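Local structure of PTS-dependent dihydroxyacetone kinase, ADP-binding subunit DhaL (Lactococcus lactis subsp. lactis, 3CR3) at residues Leu1-Ile4 with Asp5-Ile8; Lys13-Glu16 with Lys17-Asn21; Met45-Thr48 with Met49-Leu52; Phe57-Val60 with Ser61-Phe64; Leu132-Gln136 with Thr137-Ser141. The protein binds ADP with magnesium as a subunit of dihydroxyacetone kinase, takes a phosphoryl group from DhaM to form ATP and passes it to dihydroxyacetone bound on DhaK. All blocks are in the same frame, centred on the assembly; numbering follows the deposited sequence.

Interaction 1 of 5, residues Leu1-Ile4 with Asp5-Ile8; sequences LLTI and DTTI. Residue 1 of segment 1-4 comes from a tag, linker or insertion.
T3 and T6 meet at the start of helix 4-20, where three threonines of the first turn serve as a worked example of how a helix can be opened by hydroxyl groups. T3 holds the N-cap position, and its backbone N donates to OG1 of T6 at 2.9 Å with an N-H...acceptor angle of 158°. This is the half of a capping box in which the third helical residue turns back on the cap. T6 can do so because OG1 lies between its own backbone N and carbonyl carbon (chi1 60°). At T7 the hydroxyl points elsewhere: OG1 donates to T3 O at 2.7 Å.

The backbone bonds follow. T7 N also donates to T3 O, at 2.8 Å, and I8 N reaches I4 O at 3.1 Å. T3 O is therefore gripped twice by one residue, with N and OG1 of T7 approaching from opposite faces of the carbonyl plane.

Van der Waals contacts complete the turn. CB of L2 lies 3.3 Å from the hydroxyl oxygen OG1 of T7, and the two side chains cross at about a right angle. The apolar pair is CG2 of I4 and CD1 of I8, 4.2 Å apart. The chemistry implies a first turn fixed at two polar points, T3 N and T3 O, with the buried T7 hydroxyl satisfied within the turn, on a side where V60, I63 and F64 of helix 60-74 pack.

Interaction 2 of 5, residues Lys13-Glu16 with Lys17-Asn21; sequences KFNE and KIQEN
Q19 folds back on N15 one turn earlier in helix 4-20, and its side chain can be followed atom by atom. CB stands 3.5 Å from N15 O, the carbonyl that already receives the backbone N-H of Q19. CG comes closer to that oxygen, at 3.1 Å. A bend at chi2 (-59°) then turns the chain back along the helix and brings CD to 3.8 Å from OD1 of N15. At the tip, NE2 donates to N15 OD1 at 2.9 Å in an almost straight bond of 178°. OD1 lies in the plane of the Q19 amide, whereas the two amide planes stand 70° apart. NE2 also donates to A42 O of helix 37-54, tying the two helices together.

F14 and I18 repeat the same spacing with apolar groups. CG1 of I18 sits over one face of the F14 ring, 3.8 Å from its centroid, in a CH-pi contact shifted toward the rim. At the far end, K17 O accepts both N and ND2 of N21, while K17 NZ forms a salt bridge to E185 on helix 175-191. These i to i+4 pairs lie on helix 4-20 of the all-helical DhaL fold, where F14 packs on M41 of helix 37-54 and L183 of helix 175-191.

Interaction 3 of 5, residues Met45-Thr48 with Met49-Leu52; sequences MSET and MKAL
E47 and K50 form the side-chain polar contact of this turn, K50 exposed and E47 also touching T70 of helix 60-74. NZ of K50 reaches OE2 of E47 at 3.2 Å, a salt bridge whose hydrogen bond is weak. The glutamate chain bends at chi2 (-60°), while the lysine runs extended beyond CG; the two side chains meet obliquely. The selenomethionines M45 and M49 meet through CE of M45 and SE of M49, 4.0 Å apart. T48 and L52 lie side by side and point the same way, with CG2 of T48 4.2 Å from CG of L52.

The second shell is the backbone ladder that sets this spacing. M49 N donates to M45 O, K50 N to S46 O, A51 N to E47 O and L52 N to T48 O. Two hydroxyls bond back into the same helix: OG1 of T48 to G44 O, and OG of S46 to A42 O.

Farther out, both selenomethionines touch N15 of helix 4-20, while T48 and L52 touch T70 and K66, respectively, of helix 60-74. The pattern is that of an amphipathic helix, helix 37-54 of the DhaL fold, whose N-terminal end carries ADP-binding residues.

Interaction 4 of 5, residues Phe57-Val60 with Ser61-Phe64; sequences FGNV and SEIF
N59 turns its amide back toward E62 because CG stands between its backbone N and carbonyl carbon (chi1 62°). F57, by contrast, has CG anti to its carbonyl carbon (chi1 -64°), which lays the ring against CG1 of I63 and CB of E62 in the first turn of helix 60-74. These two settings bring together a cap and an aromatic contact.

The cap is a side-chain N-cap. E62 N donates to OD1 of N59 at 2.9 Å, nearly in line with the C=O bond, so the amide oxygen satisfies a first-turn N-H. E62 returns a bond upstream: its extended chain brings OE1 to G58 N at 3.0 Å, in an almost straight bond that meets the carboxylate from above its plane. The amide of N59 and the carboxylate of E62 are turned 68° from each other. Negative charge at this helix end would probably interact favourably with the helix dipole. A weak bond from I63 N to N59 O and a sounder one from F64 N to V60 O, at 3.1 Å, carry on the turn.

Two CH-pi contacts supply the apolar part. CG1 of I63 lies over one face of the F57 ring, 3.8 Å from its centroid. CG1 of V60 sits over a face of the F64 ring at 3.9 Å from its centroid, with the two side chains parallel in direction. CD1 of F57 also meets CB of E62 at 3.6 Å.

Around this start, F64 packs on W10 and I63 on L11 of helix 4-20, F57 and I63 on L52 of helix 37-54, and F64 on M90 of helix 79-94, where S61 OG bonds to S91 O.

Interaction 5 of 5, residues Leu132-Gln136 with Thr137-Ser141; sequences LNDLQ and TDSAS
The carbonyl oxygen of D134 is gripped by two backbone donors from the loop that follows it, S139 N at 2.7 Å and T137 N at 3.1 Å. They approach from opposite faces of the carbonyl plane. The first of these bonds belongs to a Schellman motif, which ends helix 125-136; the other bond of the motif runs from D138 N to L135 O at 3.2 Å. D138 is its C-prime residue, and its positive phi (43°) reverses the chain so that S139 N can turn back on the helix.

Hydroxyls crowd the same end. OG1 of T137, held between its backbone N and carbonyl carbon (chi1 53°), lies 2.9 Å from N133 O. OG of S139 is 2.8 Å from T137 OG1. Beyond the reversal an apolar contact brings the loop against the side of the helix: CB of A140 comes to 3.7 Å from CD2 of L135, a residue that also packs on I104 of helix 100-115.

S141 then opens helix 142-151, its OG capping N144 N. A water bridges the two segments, donating to OD2 of D134 at 2.7 Å and accepting from S141 N at 3.2 Å.

Overall arrangement
Four of the five contacts form one cluster. Interactions 1 and 4, the starts of helices 4-20 and 60-74, have centres 9 Å apart and touch where I4 CD1 meets G58 O at 3.6 Å. Interaction 1 also touches interaction 3, with I8 O 4.0 Å from M49 CE. Interaction 4 meets interaction 3 through L52 and F57, and interaction 3 meets interaction 2, where N15 OD1 lies 3.3 Å from M45 CB. Interaction 2 approaches the nucleotide: the side chain of I18 is about 10 Å from the bound ADP and about 13 Å from a magnesium ion. Interaction 5 stands apart, with its centre about 29 Å from that of interaction 3, across the chain's centre.

Interaction 1 of 5, residues Leu1-Ile4 with Asp5-Ile8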
loop_
_atom_site.group_PDB
_atom_site.type_symbol
_atom_site.label_atom_id
_atom_site.label_comp_id
_atom_site.label_asym_id
_atom_site.label_seq_id
_atom_site.Cartn_x
_atom_site.Cartn_y
_atom_site.Cartn_z
ATOM N N LEU A 1 -36.170 -33.320 -3.615
ATOM C CA LEU A 1 -34.698 -33.217 -3.312
ATOM C C LEU A 1 -33.925 -33.425 -4.613
ATOM O O LEU A 1 -34.437 -34.042 -5.557
ATOM C CB LEU A 1 -34.248 -34.243 -2.242
ATOM C CG LEU A 1 -34.970 -34.344 -0.882
ATOM C CD1 LEU A 1 -36.265 -35.172 -1.030
ATOM C CD2 LEU A 1 -34.097 -34.926 0.270
ATOM N N LEU A 2 -32.713 -32.886 -4.658
ATOM C CA LEU A 2 -31.831 -33.020 -5.800
ATOM C C LEU A 2 -31.296 -34.437 -5.944
ATOM O O LEU A 2 -31.187 -35.174 -4.965
ATOM C CB LEU A 2 -30.649 -32.074 -5.653
ATOM C CG LEU A 2 -30.875 -30.577 -5.849
ATOM C CD1 LEU A 2 -29.681 -29.825 -5.286
ATOM C CD2 LEU A 2 -31.078 -30.257 -7.316
ATOM N N THR A 3 -30.955 -34.783 -7.182
ATOM C CA THR A 3 -30.297 -36.024 -7.526
ATOM C C THR A 3 -29.106 -35.655 -8.398
ATOM O O THR A 3 -28.952 -34.491 -8.756
ATOM C CB THR A 3 -31.249 -36.954 -8.319
ATOM O OG1 THR A 3 -31.683 -36.281 -9.504
ATOM C CG2 THR A 3 -32.482 -37.321 -7.490
ATOM N N ILE A 4 -28.260 -36.634 -8.721
ATOM C CA ILE A 4 -27.161 -36.449 -9.685
ATOM C C ILE A 4 -27.627 -35.755 -10.971
ATOM O O ILE A 4 -27.032 -34.753 -11.391
ATOM C CB ILE A 4 -26.450 -37.806 -10.026
ATOM C CG1 ILE A 4 -25.538 -38.237 -8.878
ATOM C CG2 ILE A 4 -25.637 -37.725 -11.351
ATOM C CD1 ILE A 4 -25.104 -39.698 -8.959
ATOM N N ASP A 5 -28.699 -36.275 -11.572
ATOM C CA ASP A 5 -29.198 -35.775 -12.842
ATOM C C ASP A 5 -29.810 -34.360 -12.735
ATOM O O ASP A 5 -29.555 -33.499 -13.595
ATOM C CB ASP A 5 -30.212 -36.753 -13.446
ATOM C CG ASP A 5 -29.567 -38.046 -14.003
ATOM O OD1 ASP A 5 -28.328 -38.137 -14.181
ATOM O OD2 ASP A 5 -30.336 -38.990 -14.293
ATOM N N THR A 6 -30.617 -34.114 -11.703
ATOM C CA THR A 6 -31.247 -32.802 -11.556
ATOM C C THR A 6 -30.276 -31.751 -11.044
ATOM O O THR A 6 -30.448 -30.570 -11.333
ATOM C CB THR A 6 -32.531 -32.815 -10.671
ATOM O OG1 THR A 6 -32.219 -33.281 -9.350
ATOM C CG2 THR A 6 -33.602 -33.693 -11.301
ATOM N N THR A 7 -29.271 -32.172 -10.279
ATOM C CA THR A 7 -28.185 -31.276 -9.885
ATOM C C THR A 7 -27.418 -30.812 -11.117
ATOM O O THR A 7 -27.180 -29.615 -11.286
ATOM C CB THR A 7 -27.234 -31.894 -8.833
ATOM O OG1 THR A 7 -27.982 -32.248 -7.668
ATOM C CG2 THR A 7 -26.159 -30.890 -8.418
ATOM N N ILE A 8 -27.055 -31.749 -11.991
ATOM C CA ILE A 8 -26.383 -31.384 -13.234
ATOM C C ILE A 8 -27.290 -30.524 -14.130
ATOM O O ILE A 8 -26.823 -29.568 -14.765
ATOM C CB ILE A 8 -25.815 -32.615 -13.970
ATOM C CG1 ILE A 8 -24.548 -33.100 -13.245
ATOM C CG2 ILE A 8 -25.494 -32.275 -15.425
ATOM C CD1 ILE A 8 -24.094 -34.504 -13.622
#

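Interaction 2 of 5, residues Lys13-Glu16 with Lys17-Asn21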
loop_
_atom_site.group_PDB
_atom_site.type_symbol
_atom_site.label_atom_id
_atom_site.label_comp_id
_atom_site.label_asym_id
_atom_site.label_seq_id
_atom_site.Cartn_x
_atom_site.Cartn_y
_atom_site.Cartn_z
ATOM N N LYS A 13 -28.621 -24.988 -16.199
ATOM C CA LYS A 13 -29.549 -23.859 -16.300
ATOM C C LYS A 13 -28.993 -22.598 -15.660
ATOM O O LYS A 13 -29.197 -21.512 -16.180
ATOM C CB LYS A 13 -30.904 -24.193 -15.680
ATOM C CG LYS A 13 -31.753 -25.140 -16.521
ATOM C CD LYS A 13 -33.113 -25.341 -15.872
ATOM C CE LYS A 13 -34.010 -26.197 -16.756
ATOM N NZ LYS A 13 -34.288 -25.535 -18.064
ATOM N N PHE A 14 -28.313 -22.749 -14.519
ATOM C CA PHE A 14 -27.608 -21.646 -13.860
ATOM C C PHE A 14 -26.501 -21.073 -14.760
ATOM O O PHE A 14 -26.452 -19.867 -14.990
ATOM C CB PHE A 14 -27.053 -22.081 -12.495
ATOM C CG PHE A 14 -26.221 -21.025 -11.811
ATOM C CD1 PHE A 14 -26.763 -19.769 -11.502
ATOM C CD2 PHE A 14 -24.906 -21.281 -11.469
ATOM C CE1 PHE A 14 -25.993 -18.796 -10.873
ATOM C CE2 PHE A 14 -24.125 -20.316 -10.820
ATOM C CZ PHE A 14 -24.657 -19.078 -10.531
ATOM N N ASN A 15 -25.627 -21.935 -15.282
ATOM C CA ASN A 15 -24.632 -21.501 -16.269
ATOM C C ASN A 15 -25.264 -20.719 -17.425
ATOM O O ASN A 15 -24.707 -19.713 -17.856
ATOM C CB ASN A 15 -23.841 -22.692 -16.812
ATOM C CG ASN A 15 -22.774 -22.285 -17.822
ATOM O OD1 ASN A 15 -21.975 -21.383 -17.581
ATOM N ND2 ASN A 15 -22.756 -22.967 -18.962
ATOM N N GLU A 16 -26.423 -21.178 -17.905
ATOM C CA GLU A 16 -27.153 -20.505 -18.987
ATOM C C GLU A 16 -27.615 -19.097 -18.602
ATOM O O GLU A 16 -27.449 -18.166 -19.369
ATOM C CB GLU A 16 -28.355 -21.341 -19.454
ATOM C CG GLU A 16 -28.012 -22.523 -20.347
ATOM C CD GLU A 16 -29.171 -23.500 -20.509
ATOM O OE1 GLU A 16 -30.355 -23.073 -20.421
ATOM O OE2 GLU A 16 -28.902 -24.708 -20.729
ATOM N N LYS A 17 -28.206 -18.952 -17.417
ATOM C CA LYS A 17 -28.589 -17.631 -16.903
ATOM C C LYS A 17 -27.380 -16.718 -16.755
ATOM O O LYS A 17 -27.469 -15.515 -17.005
ATOM C CB LYS A 17 -29.269 -17.771 -15.547
ATOM C CG LYS A 17 -30.666 -18.348 -15.597
ATOM C CD LYS A 17 -31.668 -17.310 -16.065
ATOM C CE LYS A 17 -33.084 -17.794 -15.895
ATOM N NZ LYS A 17 -34.056 -16.670 -16.111
ATOM N N ILE A 18 -26.260 -17.300 -16.332
ATOM C CA ILE A 18 -25.013 -16.567 -16.117
ATOM C C ILE A 18 -24.436 -16.052 -17.441
ATOM O O ILE A 18 -24.108 -14.871 -17.556
ATOM C CB ILE A 18 -23.959 -17.430 -15.363
ATOM C CG1 ILE A 18 -24.326 -17.578 -13.874
ATOM C CG2 ILE A 18 -22.561 -16.862 -15.533
ATOM C CD1 ILE A 18 -24.398 -16.274 -13.096
ATOM N N GLN A 19 -24.321 -16.940 -18.428
ATOM C CA GLN A 19 -23.844 -16.562 -19.773
ATOM C C GLN A 19 -24.761 -15.543 -20.442
ATOM O O GLN A 19 -24.283 -14.594 -21.055
ATOM C CB GLN A 19 -23.718 -17.799 -20.677
ATOM C CG GLN A 19 -22.821 -18.904 -20.125
ATOM C CD GLN A 19 -21.401 -18.454 -19.872
ATOM O OE1 GLN A 19 -20.915 -17.519 -20.496
ATOM N NE2 GLN A 19 -20.720 -19.135 -18.959
ATOM N N GLU A 20 -26.072 -15.745 -20.319
ATOM C CA GLU A 20 -27.054 -14.831 -20.898
ATOM C C GLU A 20 -26.941 -13.422 -20.324
ATOM O O GLU A 20 -26.977 -12.437 -21.066
ATOM C CB GLU A 20 -28.481 -15.364 -20.710
ATOM C CG GLU A 20 -28.851 -16.551 -21.634
ATOM C CD GLU A 20 -30.271 -17.078 -21.411
ATOM O OE1 GLU A 20 -30.920 -16.686 -20.408
ATOM O OE2 GLU A 20 -30.737 -17.891 -22.241
ATOM N N ASN A 21 -26.801 -13.340 -19.003
ATOM C CA ASN A 21 -26.809 -12.067 -18.296
ATOM C C ASN A 21 -25.455 -11.543 -17.845
ATOM O O ASN A 21 -25.403 -10.703 -16.943
ATOM C CB ASN A 21 -27.733 -12.172 -17.080
ATOM C CG ASN A 21 -29.138 -12.511 -17.459
ATOM O OD1 ASN A 21 -29.846 -11.680 -18.009
ATOM N ND2 ASN A 21 -29.564 -13.744 -17.165
#

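Interaction 3 of 5, residues Met45-Thr48 with Met49-Leu52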
loop_
_atom_site.group_PDB
_atom_site.type_symbol
_atom_site.label_atom_id
_atom_site.label_comp_id
_atom_site.label_asym_id
_atom_site.label_seq_id
_atom_site.Cartn_x
_atom_site.Cartn_y
_atom_site.Cartn_z
HETATM N N MSE A 45 -18.347 -20.559 -14.374
HETATM C CA MSE A 45 -19.420 -21.491 -14.671
HETATM C C MSE A 45 -19.219 -22.223 -16.006
HETATM O O MSE A 45 -19.617 -23.384 -16.137
HETATM C CB MSE A 45 -20.798 -20.826 -14.572
HETATM C CG MSE A 45 -21.278 -20.612 -13.122
HETATM SE SE MSE A 45 -21.268 -22.266 -12.042
HETATM C CE MSE A 45 -22.450 -23.356 -13.104
ATOM N N SER A 46 -18.591 -21.566 -16.977
ATOM C CA SER A 46 -18.219 -22.261 -18.221
ATOM C C SER A 46 -17.236 -23.375 -17.893
ATOM O O SER A 46 -17.467 -24.520 -18.242
ATOM C CB SER A 46 -17.635 -21.305 -19.258
ATOM O OG SER A 46 -16.717 -20.423 -18.652
ATOM N N GLU A 47 -16.172 -23.031 -17.177
ATOM C CA GLU A 47 -15.217 -24.006 -16.664
ATOM C C GLU A 47 -15.846 -25.099 -15.803
ATOM O O GLU A 47 -15.495 -26.266 -15.959
ATOM C CB GLU A 47 -14.088 -23.298 -15.920
ATOM C CG GLU A 47 -13.174 -22.516 -16.851
ATOM C CD GLU A 47 -12.512 -23.409 -17.900
ATOM O OE1 GLU A 47 -11.863 -24.406 -17.510
ATOM O OE2 GLU A 47 -12.646 -23.113 -19.106
ATOM N N THR A 48 -16.780 -24.731 -14.918
ATOM C CA THR A 48 -17.519 -25.706 -14.113
ATOM C C THR A 48 -18.244 -26.735 -14.989
ATOM O O THR A 48 -18.093 -27.936 -14.792
ATOM C CB THR A 48 -18.515 -25.020 -13.137
ATOM O OG1 THR A 48 -17.781 -24.295 -12.149
ATOM C CG2 THR A 48 -19.394 -26.050 -12.431
HETATM N N MSE A 49 -19.009 -26.257 -15.966
HETATM C CA MSE A 49 -19.770 -27.153 -16.834
HETATM C C MSE A 49 -18.854 -28.049 -17.680
HETATM O O MSE A 49 -19.190 -29.212 -17.932
HETATM C CB MSE A 49 -20.762 -26.385 -17.706
HETATM C CG MSE A 49 -21.846 -25.632 -16.927
HETATM SE SE MSE A 49 -22.646 -26.600 -15.420
HETATM C CE MSE A 49 -23.569 -27.985 -16.469
ATOM N N LYS A 50 -17.708 -27.512 -18.099
ATOM C CA LYS A 50 -16.676 -28.315 -18.777
ATOM C C LYS A 50 -16.196 -29.444 -17.864
ATOM O O LYS A 50 -16.166 -30.608 -18.264
ATOM C CB LYS A 50 -15.465 -27.464 -19.160
ATOM C CG LYS A 50 -15.653 -26.489 -20.302
ATOM C CD LYS A 50 -14.281 -26.114 -20.872
ATOM C CE LYS A 50 -14.272 -24.716 -21.459
ATOM N NZ LYS A 50 -12.941 -24.403 -22.071
ATOM N N ALA A 51 -15.823 -29.084 -16.636
ATOM C CA ALA A 51 -15.306 -30.045 -15.660
ATOM C C ALA A 51 -16.325 -31.122 -15.277
ATOM O O ALA A 51 -15.948 -32.269 -15.039
ATOM C CB ALA A 51 -14.794 -29.324 -14.421
ATOM N N LEU A 52 -17.605 -30.757 -15.225
ATOM C CA LEU A 52 -18.666 -31.721 -14.928
ATOM C C LEU A 52 -18.899 -32.736 -16.057
ATOM O O LEU A 52 -19.323 -33.869 -15.795
ATOM C CB LEU A 52 -19.986 -31.018 -14.579
ATOM C CG LEU A 52 -20.106 -30.047 -13.397
ATOM C CD1 LEU A 52 -21.571 -29.866 -13.022
ATOM C CD2 LEU A 52 -19.317 -30.473 -12.185
#

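Interaction 4 of 5, residues Phe57-Val60 with Ser61-Phe64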
loop_
_atom_site.group_PDB
_atom_site.type_symbol
_atom_site.label_atom_id
_atom_site.label_comp_id
_atom_site.label_asym_id
_atom_site.label_seq_id
_atom_site.Cartn_x
_atom_site.Cartn_y
_atom_site.Cartn_z
ATOM N N PHE A 57 -19.833 -38.954 -11.833
ATOM C CA PHE A 57 -20.122 -38.752 -10.407
ATOM C C PHE A 57 -20.850 -39.907 -9.739
ATOM O O PHE A 57 -21.833 -40.429 -10.264
ATOM C CB PHE A 57 -20.910 -37.457 -10.194
ATOM C CG PHE A 57 -20.158 -36.222 -10.576
ATOM C CD1 PHE A 57 -19.035 -35.826 -9.856
ATOM C CD2 PHE A 57 -20.582 -35.443 -11.649
ATOM C CE1 PHE A 57 -18.331 -34.672 -10.206
ATOM C CE2 PHE A 57 -19.895 -34.290 -12.008
ATOM C CZ PHE A 57 -18.769 -33.901 -11.285
ATOM N N GLY A 58 -20.354 -40.289 -8.571
ATOM C CA GLY A 58 -20.987 -41.318 -7.754
ATOM C C GLY A 58 -22.134 -40.754 -6.939
ATOM O O GLY A 58 -23.088 -41.468 -6.620
ATOM N N ASN A 59 -22.046 -39.469 -6.597
ATOM C CA ASN A 59 -23.093 -38.816 -5.820
ATOM C C ASN A 59 -23.114 -37.288 -5.981
ATOM O O ASN A 59 -22.269 -36.718 -6.685
ATOM C CB ASN A 59 -23.012 -39.235 -4.341
ATOM C CG ASN A 59 -21.707 -38.840 -3.686
ATOM O OD1 ASN A 59 -21.305 -37.689 -3.753
ATOM N ND2 ASN A 59 -21.049 -39.797 -3.021
ATOM N N VAL A 60 -24.088 -36.652 -5.330
ATOM C CA VAL A 60 -24.286 -35.208 -5.396
ATOM C C VAL A 60 -23.157 -34.468 -4.669
ATOM O O VAL A 60 -22.673 -33.456 -5.169
ATOM C CB VAL A 60 -25.703 -34.805 -4.855
ATOM C CG1 VAL A 60 -25.899 -33.295 -4.841
ATOM C CG2 VAL A 60 -26.776 -35.440 -5.692
ATOM N N SER A 61 -22.739 -34.971 -3.503
ATOM C CA SER A 61 -21.582 -34.410 -2.791
ATOM C C SER A 61 -20.377 -34.214 -3.722
ATOM O O SER A 61 -19.774 -33.140 -3.720
ATOM C CB SER A 61 -21.192 -35.277 -1.586
ATOM O OG SER A 61 -20.046 -34.763 -0.935
ATOM N N GLU A 62 -20.039 -35.240 -4.510
ATOM C CA GLU A 62 -18.972 -35.128 -5.522
ATOM C C GLU A 62 -19.171 -33.986 -6.515
ATOM O O GLU A 62 -18.208 -33.299 -6.870
ATOM C CB GLU A 62 -18.791 -36.441 -6.297
ATOM C CG GLU A 62 -18.434 -37.615 -5.416
ATOM C CD GLU A 62 -18.053 -38.854 -6.189
ATOM O OE1 GLU A 62 -18.003 -38.816 -7.441
ATOM O OE2 GLU A 62 -17.794 -39.882 -5.532
ATOM N N ILE A 63 -20.403 -33.788 -6.974
ATOM C CA ILE A 63 -20.691 -32.674 -7.892
ATOM C C ILE A 63 -20.355 -31.332 -7.249
ATOM O O ILE A 63 -19.619 -30.531 -7.830
ATOM C CB ILE A 63 -22.151 -32.653 -8.374
ATOM C CG1 ILE A 63 -22.554 -34.041 -8.900
ATOM C CG2 ILE A 63 -22.345 -31.543 -9.429
ATOM C CD1 ILE A 63 -24.026 -34.198 -9.244
ATOM N N PHE A 64 -20.907 -31.098 -6.056
ATOM C CA PHE A 64 -20.678 -29.860 -5.321
ATOM C C PHE A 64 -19.183 -29.615 -5.057
ATOM O O PHE A 64 -18.710 -28.484 -5.176
ATOM C CB PHE A 64 -21.476 -29.852 -4.010
ATOM C CG PHE A 64 -22.994 -29.795 -4.191
ATOM C CD1 PHE A 64 -23.571 -29.277 -5.354
ATOM C CD2 PHE A 64 -23.837 -30.218 -3.169
ATOM C CE1 PHE A 64 -24.948 -29.216 -5.504
ATOM C CE2 PHE A 64 -25.213 -30.158 -3.309
ATOM C CZ PHE A 64 -25.774 -29.649 -4.480
#

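Interaction 5 of 5, residues Leu132-Gln136 with Thr137-Ser141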
loop_
_atom_site.group_PDB
_atom_site.type_symbol
_atom_site.label_atom_id
_atom_site.label_comp_id
_atom_site.label_asym_id
_atom_site.label_seq_id
_atom_site.Cartn_x
_atom_site.Cartn_y
_atom_site.Cartn_z
ATOM N N LEU A 132 -33.526 -19.069 2.136
ATOM C CA LEU A 132 -33.650 -20.109 3.180
ATOM C C LEU A 132 -34.870 -19.885 4.066
ATOM O O LEU A 132 -35.631 -20.812 4.340
ATOM C CB LEU A 132 -32.390 -20.171 4.053
ATOM C CG LEU A 132 -32.402 -21.102 5.274
ATOM C CD1 LEU A 132 -32.457 -22.576 4.838
ATOM C CD2 LEU A 132 -31.194 -20.836 6.138
ATOM N N ASN A 133 -35.039 -18.650 4.526
ATOM C CA ASN A 133 -36.200 -18.305 5.347
ATOM C C ASN A 133 -37.493 -18.701 4.619
ATOM O O ASN A 133 -38.370 -19.324 5.206
ATOM C CB ASN A 133 -36.187 -16.813 5.722
ATOM C CG ASN A 133 -35.209 -16.495 6.872
ATOM O OD1 ASN A 133 -34.945 -17.336 7.736
ATOM N ND2 ASN A 133 -34.694 -15.266 6.891
ATOM N N ASP A 134 -37.561 -18.380 3.326
ATOM C CA ASP A 134 -38.715 -18.720 2.478
ATOM C C ASP A 134 -38.946 -20.233 2.379
ATOM O O ASP A 134 -40.077 -20.704 2.511
ATOM C CB ASP A 134 -38.564 -18.104 1.077
ATOM C CG ASP A 134 -38.946 -16.624 1.038
ATOM O OD1 ASP A 134 -39.527 -16.127 2.032
ATOM O OD2 ASP A 134 -38.672 -15.963 0.009
ATOM N N LEU A 135 -37.872 -20.990 2.154
ATOM C CA LEU A 135 -37.953 -22.456 2.111
ATOM C C LEU A 135 -38.485 -23.026 3.431
ATOM O O LEU A 135 -39.284 -23.951 3.431
ATOM C CB LEU A 135 -36.592 -23.077 1.765
ATOM C CG LEU A 135 -35.965 -22.845 0.381
ATOM C CD1 LEU A 135 -34.504 -23.303 0.388
ATOM C CD2 LEU A 135 -36.742 -23.527 -0.738
ATOM N N GLN A 136 -38.043 -22.453 4.545
ATOM C CA GLN A 136 -38.450 -22.884 5.888
ATOM C C GLN A 136 -39.898 -22.505 6.218
ATOM O O GLN A 136 -40.492 -23.023 7.172
ATOM C CB GLN A 136 -37.474 -22.327 6.942
ATOM C CG GLN A 136 -36.215 -23.181 7.127
ATOM C CD GLN A 136 -35.059 -22.458 7.840
ATOM O OE1 GLN A 136 -35.220 -21.357 8.386
ATOM N NE2 GLN A 136 -33.885 -23.094 7.843
ATOM N N THR A 137 -40.461 -21.607 5.419
ATOM C CA THR A 137 -41.851 -21.186 5.582
ATOM C C THR A 137 -42.667 -21.580 4.353
ATOM O O THR A 137 -43.782 -21.088 4.147
ATOM C CB THR A 137 -41.960 -19.665 5.843
ATOM O OG1 THR A 137 -41.249 -18.951 4.827
ATOM C CG2 THR A 137 -41.375 -19.305 7.208
ATOM N N ASP A 138 -42.096 -22.487 3.555
ATOM C CA ASP A 138 -42.680 -22.963 2.297
ATOM C C ASP A 138 -43.284 -21.835 1.466
ATOM O O ASP A 138 -44.462 -21.866 1.126
ATOM C CB ASP A 138 -43.723 -24.052 2.558
ATOM C CG ASP A 138 -44.183 -24.732 1.283
ATOM O OD1 ASP A 138 -43.349 -24.927 0.356
ATOM O OD2 ASP A 138 -45.382 -25.059 1.209
ATOM N N SER A 139 -42.466 -20.835 1.159
ATOM C CA SER A 139 -42.921 -19.643 0.459
ATOM C C SER A 139 -41.876 -19.137 -0.529
ATOM O O SER A 139 -41.925 -17.994 -0.953
ATOM C CB SER A 139 -43.298 -18.550 1.470
ATOM O OG SER A 139 -42.183 -18.183 2.274
ATOM N N ALA A 140 -40.930 -20.001 -0.891
ATOM C CA ALA A 140 -39.896 -19.655 -1.864
ATOM C C ALA A 140 -40.466 -19.513 -3.265
ATOM O O ALA A 140 -41.273 -20.331 -3.700
ATOM C CB ALA A 140 -38.765 -20.675 -1.842
ATOM N N SER A 141 -40.042 -18.465 -3.967
ATOM C CA SER A 141 -40.562 -18.156 -5.291
ATOM C C SER A 141 -39.639 -17.214 -6.046
ATOM O O SER A 141 -38.892 -16.435 -5.436
ATOM C CB SER A 141 -41.932 -17.496 -5.175
ATOM O OG SER A 141 -41.780 -16.124 -4.862
HETATM O O HOH W 1 -37.732 -16.952 -2.271
#